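Long-range contact in putative ABC transporter subunit, substrate-binding component (Rhodopseudomonas palustris, PDB 4EVS), which binds 4-hydroxybenzoate and probably delivers such benzoate derivatives, as a solute-binding protein, to an ABC transporter for uptake: residues A[212-221]-A[241-249]. Sequence-based numbering, arbitrary orientation.
Sequences VKAYIDNGLK and NIGDSGIGI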
ATOM      1  N   VAL A 212      17.194  -1.626  -4.764  1.00 15.64           N
ATOM      2  CA  VAL A 212      17.949  -1.347  -3.566  1.00 15.54           C
ATOM      3  C   VAL A 212      19.293  -2.067  -3.576  1.00 15.33           C
ATOM      4  O   VAL A 212      20.326  -1.473  -3.236  1.00 16.32           O
ATOM      5  CB  VAL A 212      17.123  -1.668  -2.281  1.00 15.20           C
ATOM      6  CG1 VAL A 212      18.049  -1.572  -1.025  1.00 17.98           C
ATOM      7  CG2 VAL A 212      15.896  -0.715  -2.208  1.00 16.59           C
ATOM      8  N   LYS A 213      19.303  -3.342  -3.963  1.00 16.89           N
ATOM      9  CA  LYS A 213      20.533  -4.094  -4.007  1.00 18.57           C
ATOM     10  C   LYS A 213      21.509  -3.465  -4.995  1.00 17.92           C
ATOM     11  O   LYS A 213      22.707  -3.416  -4.736  1.00 18.67           O
ATOM     12  CB  LYS A 213      20.297  -5.583  -4.306  1.00 19.26           C
ATOM     13  CG  LYS A 213      21.501  -6.498  -4.054  1.00 23.10           C
ATOM     14  CD  LYS A 213      21.139  -7.987  -4.174  1.00 25.99           C
ATOM     15  CE  LYS A 213      20.236  -8.503  -3.054  1.00 25.37           C
ATOM     16  NZ  LYS A 213      20.832  -8.430  -1.680  1.00 22.77           N
ATOM     17  N   ALA A 214      21.016  -3.007  -6.141  1.00 18.32           N
ATOM     18  CA  ALA A 214      21.905  -2.321  -7.120  1.00 16.89           C
ATOM     19  C   ALA A 214      22.430  -0.985  -6.616  1.00 17.45           C
ATOM     20  O   ALA A 214      23.559  -0.636  -6.904  1.00 18.89           O
ATOM     21  CB  ALA A 214      21.206  -2.122  -8.453  1.00 18.81           C
ATOM     22  N   TYR A 215      21.608  -0.267  -5.867  1.00 17.48           N
ATOM     23  CA  TYR A 215      22.000   1.044  -5.313  1.00 17.58           C
ATOM     24  C   TYR A 215      23.158   0.857  -4.318  1.00 17.21           C
ATOM     25  O   TYR A 215      24.172   1.604  -4.328  1.00 18.67           O
ATOM     26  CB  TYR A 215      20.752   1.624  -4.640  1.00 18.12           C
ATOM     27  CG  TYR A 215      20.986   2.592  -3.536  1.00 17.59           C
ATOM     28  CD1 TYR A 215      21.510   3.855  -3.801  1.00 16.67           C
ATOM     29  CD2 TYR A 215      20.695   2.281  -2.220  1.00 19.31           C
ATOM     30  CE1 TYR A 215      21.754   4.780  -2.776  1.00 18.39           C
ATOM     31  CE2 TYR A 215      20.883   3.235  -1.211  1.00 16.80           C
ATOM     32  CZ  TYR A 215      21.435   4.454  -1.472  1.00 16.77           C
ATOM     33  OH  TYR A 215      21.644   5.348  -0.427  1.00 19.17           O
ATOM     34  N   ILE A 216      23.044  -0.173  -3.474  1.00 17.15           N
ATOM     35  CA  ILE A 216      24.084  -0.524  -2.521  1.00 17.74           C
ATOM     36  C   ILE A 216      25.318  -1.089  -3.244  1.00 17.85           C
ATOM     37  O   ILE A 216      26.442  -0.637  -3.032  1.00 19.26           O
ATOM     38  CB  ILE A 216      23.594  -1.542  -1.497  1.00 18.05           C
ATOM     39  CG1 ILE A 216      22.540  -0.885  -0.645  1.00 18.92           C
ATOM     40  CG2 ILE A 216      24.788  -2.067  -0.609  1.00 19.57           C
ATOM     41  CD1 ILE A 216      21.734  -1.904   0.256  1.00 19.51           C
ATOM     42  N   ASP A 217      25.109  -2.083  -4.104  1.00 18.17           N
ATOM     43  CA  ASP A 217      26.242  -2.865  -4.607  1.00 19.27           C
ATOM     44  C   ASP A 217      27.064  -2.133  -5.642  1.00 20.28           C
ATOM     45  O   ASP A 217      28.226  -2.497  -5.843  1.00 22.29           O
ATOM     46  CB  ASP A 217      25.810  -4.224  -5.148  1.00 19.72           C
ATOM     47  CG  ASP A 217      25.372  -5.178  -4.062  1.00 20.75           C
ATOM     48  OD1 ASP A 217      25.515  -4.874  -2.858  1.00 22.98           O
ATOM     49  OD2 ASP A 217      24.870  -6.271  -4.410  1.00 25.15           O
ATOM     50  N   ASN A 218      26.472  -1.125  -6.301  1.00 19.20           N
ATOM     51  CA  ASN A 218      27.212  -0.242  -7.207  1.00 20.21           C
ATOM     52  C   ASN A 218      27.818   0.975  -6.490  1.00 21.17           C
ATOM     53  O   ASN A 218      28.442   1.825  -7.128  1.00 23.04           O
ATOM     54  CB  ASN A 218      26.355   0.141  -8.407  1.00 20.30           C
ATOM     55  CG  ASN A 218      26.123  -1.056  -9.319  1.00 23.41           C
ATOM     56  OD1 ASN A 218      27.060  -1.563  -9.988  1.00 29.23           O
ATOM     57  ND2 ASN A 218      24.901  -1.567  -9.300  1.00 23.11           N
ATOM     58  N   GLY A 219      27.697   1.007  -5.147  1.00 20.31           N
ATOM     59  CA  GLY A 219      28.502   1.944  -4.344  1.00 19.72           C
ATOM     60  C   GLY A 219      27.906   3.293  -4.097  1.00 19.13           C
ATOM     61  O   GLY A 219      28.546   4.157  -3.490  1.00 19.03           O
ATOM     62  N   LEU A 220      26.668   3.514  -4.553  1.00 17.86           N
ATOM     63  CA  LEU A 220      26.107   4.855  -4.445  1.00 18.02           C
ATOM     64  C   LEU A 220      25.929   5.227  -2.978  1.00 18.54           C
ATOM     65  O   LEU A 220      26.178   6.353  -2.576  1.00 19.07           O
ATOM     66  CB  LEU A 220      24.798   4.977  -5.210  1.00 18.55           C
ATOM     67  CG  LEU A 220      24.908   5.219  -6.722  1.00 20.90           C
ATOM     68  CD1 LEU A 220      25.646   4.055  -7.417  1.00 27.23           C
ATOM     69  CD2 LEU A 220      23.539   5.355  -7.332  1.00 22.91           C
ATOM     70  N   LYS A 221      25.430   4.278  -2.185  1.00 18.48           N
ATOM     71  CA  LYS A 221      25.140   4.559  -0.779  1.00 18.88           C
ATOM     72  C   LYS A 221      26.401   4.939  -0.012  1.00 19.14           C
ATOM     73  O   LYS A 221      26.412   5.965   0.723  1.00 19.28           O
ATOM     74  CB  LYS A 221      24.458   3.370  -0.111  1.00 19.38           C
ATOM     75  CG  LYS A 221      24.001   3.612   1.336  1.00 20.04           C
ATOM     76  CD  LYS A 221      23.255   2.417   1.868  1.00 22.12           C
ATOM     77  CE  LYS A 221      22.368   2.718   3.072  1.00 25.74           C
ATOM     78  NZ  LYS A 221      23.133   3.241   4.131  1.00 27.91           N
ATOM     79  N   ASN A 241      16.969  -9.549   3.324  1.00 17.29           N
ATOM     80  CA  ASN A 241      17.529  -9.771   2.006  1.00 17.81           C
ATOM     81  C   ASN A 241      18.302  -8.573   1.537  1.00 17.47           C
ATOM     82  O   ASN A 241      19.359  -8.688   0.917  1.00 19.37           O
ATOM     83  CB  ASN A 241      16.400 -10.161   1.042  1.00 16.65           C
ATOM     84  CG  ASN A 241      15.765 -11.449   1.411  1.00 18.17           C
ATOM     85  OD1 ASN A 241      16.453 -12.348   1.876  1.00 19.17           O
ATOM     86  ND2 ASN A 241      14.428 -11.538   1.258  1.00 19.06           N
ATOM     87  N   ILE A 242      17.817  -7.393   1.860  1.00 17.09           N
ATOM     88  CA  ILE A 242      18.639  -6.204   1.724  1.00 17.98           C
ATOM     89  C   ILE A 242      19.871  -6.335   2.597  1.00 17.82           C
ATOM     90  O   ILE A 242      21.002  -6.002   2.147  1.00 20.18           O
ATOM     91  CB  ILE A 242      17.874  -4.905   2.103  1.00 17.55           C
ATOM     92  CG1 ILE A 242      16.727  -4.663   1.138  1.00 20.18           C
ATOM     93  CG2 ILE A 242      18.792  -3.731   2.134  1.00 20.05           C
ATOM     94  CD1 ILE A 242      15.701  -3.629   1.638  1.00 24.36           C
ATOM     95  N   GLY A 243      19.654  -6.770   3.834  1.00 19.13           N
ATOM     96  CA  GLY A 243      20.672  -6.973   4.846  1.00 19.28           C
ATOM     97  C   GLY A 243      21.137  -5.696   5.518  1.00 18.35           C
ATOM     98  O   GLY A 243      20.583  -4.586   5.290  1.00 18.79           O
ATOM     99  N   ASP A 244      22.177  -5.832   6.335  1.00 19.70           N
ATOM    100  CA  ASP A 244      22.611  -4.718   7.147  1.00 19.54           C
ATOM    101  C   ASP A 244      23.134  -3.544   6.332  1.00 20.69           C
ATOM    102  O   ASP A 244      23.112  -2.427   6.817  1.00 21.88           O
ATOM    103  CB  ASP A 244      23.661  -5.129   8.179  1.00 20.07           C
ATOM    104  CG  ASP A 244      23.127  -6.051   9.251  1.00 24.23           C
ATOM    105  OD1 ASP A 244      21.903  -6.248   9.404  1.00 26.05           O
ATOM    106  OD2 ASP A 244      23.990  -6.601   9.961  1.00 30.20           O
ATOM    107  N   SER A 245      23.504  -3.764   5.081  1.00 22.45           N
ATOM    108  CA  SER A 245      23.784  -2.589   4.252  1.00 23.21           C
ATOM    109  C   SER A 245      22.588  -1.665   4.015  1.00 23.77           C
ATOM    110  O   SER A 245      22.745  -0.515   3.586  1.00 25.53           O
ATOM    111  CB  SER A 245      24.406  -2.976   2.930  1.00 24.92           C
ATOM    112  OG  SER A 245      25.706  -3.421   3.179  1.00 27.42           O
ATOM    113  N   GLY A 246      21.391  -2.132   4.291  1.00 22.86           N
ATOM    114  CA  GLY A 246      20.222  -1.275   4.185  1.00 22.47           C
ATOM    115  C   GLY A 246      20.079  -0.267   5.304  1.00 20.84           C
ATOM    116  O   GLY A 246      19.255   0.657   5.205  1.00 21.18           O
ATOM    117  N   ILE A 247      20.853  -0.432   6.381  1.00 20.62           N
ATOM    118  CA  ILE A 247      20.723   0.393   7.546  1.00 20.19           C
ATOM    119  C   ILE A 247      20.899   1.832   7.116  1.00 19.69           C
ATOM    120  O   ILE A 247      21.845   2.189   6.406  1.00 21.45           O
ATOM    121  CB  ILE A 247      21.719  -0.003   8.687  1.00 19.75           C
ATOM    122  CG1 ILE A 247      21.299  -1.359   9.270  1.00 21.18           C
ATOM    123  CG2 ILE A 247      21.764   1.111   9.756  1.00 20.97           C
ATOM    124  CD1 ILE A 247      22.353  -2.016  10.250  1.00 21.64           C
ATOM    125  N   GLY A 248      19.974   2.660   7.538  1.00 19.95           N
ATOM    126  CA  GLY A 248      20.015   4.086   7.204  1.00 19.46           C
ATOM    127  C   GLY A 248      19.119   4.549   6.060  1.00 19.45           C
ATOM    128  O   GLY A 248      18.880   5.746   5.893  1.00 22.21           O
ATOM    129  N   ILE A 249      18.575   3.613   5.297  1.00 19.26           N
ATOM    130  CA  ILE A 249      17.642   3.969   4.250  1.00 18.24           C
ATOM    131  C   ILE A 249      16.393   4.579   4.894  1.00 18.73           C
ATOM    132  O   ILE A 249      15.872   4.040   5.850  1.00 19.38           O
ATOM    133  CB  ILE A 249      17.226   2.749   3.380  1.00 17.80           C
ATOM    134  CG1 ILE A 249      18.411   2.292   2.523  1.00 19.69           C
ATOM    135  CG2 ILE A 249      16.040   3.125   2.504  1.00 18.02           C
ATOM    136  CD1 ILE A 249      18.222   0.933   1.843  1.00 20.82           C
TER
HETATM  137  O   HOH W   1      21.403  -5.940  -0.605  1.00 28.96           O
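Two lysines, K213 and K221, reach across and donate N-H to main-chain carbonyls, with no acidic partner in either bond. K221 runs out nearly straight, CG anti to the backbone N (chi1 -175°), and turns only at its last torsion, which brings NZ, tilted 20° from the carbonyl plane, to 2.8 Å from I247 O. On the way its CE passes 3.3 Å from S245 O and packs against CG1 of I249. I247 is the second residue of the type II turn G246–I249. Losing the chain, an alanine here would probably leave I247 O without this donor and the CG1 side of I249 less covered. K213 instead bends at its last two torsions; NZ bonds N241 O directly at 3.0 Å and reaches I242 O through a water, at the end of helix 239-242. Between the lysines the packing is mostly apolar. V212 CG1 meets I249 CD1 tip to tip at 3.8 Å, and the V212 and I242 side chains cross at about a right angle. CD1 of I216 rests on CG2 of I242, and I216 CG2 lies 3.7 Å from S245 CB. Helix 206-217, ended by a Schellman motif at G219, is the beta-alpha-beta crossover between parallel strands 197-201 and 226-230 in one lobe of this periplasmic binding protein; the approach to strand 250-253 packs on it through a greasy centre whose polar edges use main-chain oxygens rather than acidic side chains.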